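Local coordinates for phosphoribosylformylglycinamidine cyclo-ligase (Thermus thermophilus HB8, PDB 5AVM), which probably catalyses the ATP-dependent ring closure of formylglycinamidine ribonucleotide to 5-aminoimidazole ribonucleotide, a step of de novo purine biosynthesis, at residues D175-L180 with L261-R266. Numbering follows the deposited sequence.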
loop_
_atom_site.group_PDB
_atom_site.type_symbol
_atom_site.label_atom_id
_atom_site.label_comp_id
_atom_site.label_asym_id
_atom_site.label_seq_id
_atom_site.Cartn_x
_atom_site.Cartn_y
_atom_site.Cartn_z
ATOM N N ASP B 175 -18.025 -8.762 29.350
ATOM C CA ASP B 175 -17.819 -9.606 28.185
ATOM C C ASP B 175 -16.714 -10.618 28.439
ATOM O O ASP B 175 -15.839 -10.414 29.285
ATOM C CB ASP B 175 -17.442 -8.776 26.955
ATOM C CG ASP B 175 -18.627 -8.071 26.341
ATOM O OD1 ASP B 175 -19.744 -8.639 26.388
ATOM O OD2 ASP B 175 -18.435 -6.962 25.798
ATOM N N ALA B 176 -16.766 -11.710 27.692
ATOM C CA ALA B 176 -15.762 -12.753 27.783
ATOM C C ALA B 176 -14.691 -12.484 26.718
ATOM O O ALA B 176 -14.982 -11.942 25.648
ATOM C CB ALA B 176 -16.407 -14.114 27.547
ATOM N N LEU B 177 -13.450 -12.849 27.019
ATOM C CA LEU B 177 -12.365 -12.672 26.070
ATOM C C LEU B 177 -12.091 -14.046 25.474
ATOM O O LEU B 177 -11.604 -14.945 26.156
ATOM C CB LEU B 177 -11.110 -12.138 26.765
ATOM C CG LEU B 177 -11.235 -10.854 27.590
ATOM C CD1 LEU B 177 -9.864 -10.423 28.041
ATOM C CD2 LEU B 177 -11.876 -9.755 26.772
ATOM N N LEU B 178 -12.429 -14.212 24.201
ATOM C CA LEU B 178 -12.228 -15.477 23.509
ATOM C C LEU B 178 -11.077 -15.311 22.524
ATOM O O LEU B 178 -11.145 -14.507 21.599
ATOM C CB LEU B 178 -13.514 -15.863 22.776
ATOM C CG LEU B 178 -13.751 -17.293 22.281
ATOM C CD1 LEU B 178 -15.215 -17.408 21.903
ATOM C CD2 LEU B 178 -12.861 -17.641 21.093
ATOM N N ALA B 179 -10.011 -16.070 22.736
ATOM C CA ALA B 179 -8.857 -15.987 21.870
ATOM C C ALA B 179 -8.834 -17.131 20.884
ATOM O O ALA B 179 -9.180 -18.257 21.221
ATOM C CB ALA B 179 -7.583 -15.993 22.696
ATOM N N LEU B 180 -8.447 -16.822 19.652
ATOM C CA LEU B 180 -8.324 -17.821 18.603
ATOM C C LEU B 180 -6.813 -18.018 18.531
ATOM O O LEU B 180 -6.053 -17.044 18.471
ATOM C CB LEU B 180 -8.878 -17.292 17.282
ATOM C CG LEU B 180 -10.352 -16.889 17.329
ATOM C CD1 LEU B 180 -10.814 -16.541 15.929
ATOM C CD2 LEU B 180 -11.185 -18.034 17.910
ATOM N N LEU B 261 -12.796 0.764 30.604
ATOM C CA LEU B 261 -12.860 -0.690 30.557
ATOM C C LEU B 261 -11.517 -1.291 30.162
ATOM O O LEU B 261 -10.962 -0.985 29.107
ATOM C CB LEU B 261 -13.956 -1.141 29.583
ATOM C CG LEU B 261 -15.386 -0.786 30.010
ATOM C CD1 LEU B 261 -16.369 -1.194 28.938
ATOM C CD2 LEU B 261 -15.714 -1.483 31.323
ATOM N N GLY B 262 -10.991 -2.134 31.044
ATOM C CA GLY B 262 -9.726 -2.794 30.799
ATOM C C GLY B 262 -10.003 -4.276 30.718
ATOM O O GLY B 262 -11.136 -4.696 30.947
ATOM N N ALA B 263 -8.988 -5.072 30.397
ATOM C CA ALA B 263 -9.168 -6.517 30.280
ATOM C C ALA B 263 -8.419 -7.296 31.355
ATOM O O ALA B 263 -7.430 -6.820 31.909
ATOM C CB ALA B 263 -8.728 -6.987 28.903
ATOM N N GLU B 264 -8.901 -8.503 31.626
ATOM C CA GLU B 264 -8.309 -9.385 32.626
ATOM C C GLU B 264 -8.002 -10.722 31.960
ATOM O O GLU B 264 -8.912 -11.487 31.650
ATOM C CB GLU B 264 -9.304 -9.588 33.761
ATOM C CG GLU B 264 -8.775 -10.320 34.967
ATOM C CD GLU B 264 -9.835 -10.460 36.042
ATOM O OE1 GLU B 264 -10.720 -11.338 35.902
ATOM O OE2 GLU B 264 -9.789 -9.673 37.016
ATOM N N VAL B 265 -6.721 -11.000 31.741
ATOM C CA VAL B 265 -6.311 -12.241 31.086
ATOM C C VAL B 265 -5.687 -13.259 32.039
ATOM O O VAL B 265 -4.607 -13.027 32.575
ATOM C CB VAL B 265 -5.297 -11.947 29.951
ATOM C CG1 VAL B 265 -4.844 -13.245 29.297
ATOM C CG2 VAL B 265 -5.927 -11.023 28.923
ATOM N N ARG B 266 -6.359 -14.390 32.237
ATOM C CA ARG B 266 -5.843 -15.438 33.117
ATOM C C ARG B 266 -4.698 -16.179 32.436
ATOM O O ARG B 266 -4.891 -16.775 31.380
ATOM C CB ARG B 266 -6.939 -16.448 33.462
ATOM C CG ARG B 266 -8.187 -15.862 34.098
ATOM C CD ARG B 266 -9.075 -16.990 34.605
ATOM N NE ARG B 266 -9.353 -17.979 33.564
ATOM C CZ ARG B 266 -10.312 -17.860 32.649
ATOM N NH1 ARG B 266 -11.098 -16.789 32.645
ATOM N NH2 ARG B 266 -10.480 -18.810 31.737
#
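One methyl group, CD1 of Leu-177, makes every close approach between 175-180 and 261-266, a small buried apolar contact (102 Å² over both sides). It lies 3.7 Å from CB of Ala-263 and 4.1 Å from CG2 of Val-265, residues two apart on the strand. From a third direction the methyl meets backbone, with CD1 of Leu-177 3.9 Å from the carbonyl O of Glu-264, a van der Waals contact. The carboxylate of Glu-264 turns off from the leucine and forms a long, weak ion pair with Arg-331.

Two torsions explain the reach of Leu-177: CG stands anti to the carbonyl carbon (chi1 -54°), and CD1 extends anti to CA (chi2 -173°). CG2 of Val-265, the branch beside its backbone N, faces the leucine.

The strand axes come no closer than 8.4 Å, too far for direct pairing, and the 59° between them is consistent with sheet twist over two strand steps. In the mixed sheet of the C-terminal domain, 319-326 runs between them, antiparallel to both. Leu-177 hydrogen-bonds through its backbone to Val-321 there, and its side chain touches the same residue. On the other flank, strand 298-304 pairs with Ala-176 and Leu-178, whose side chains pack against helix 306-313.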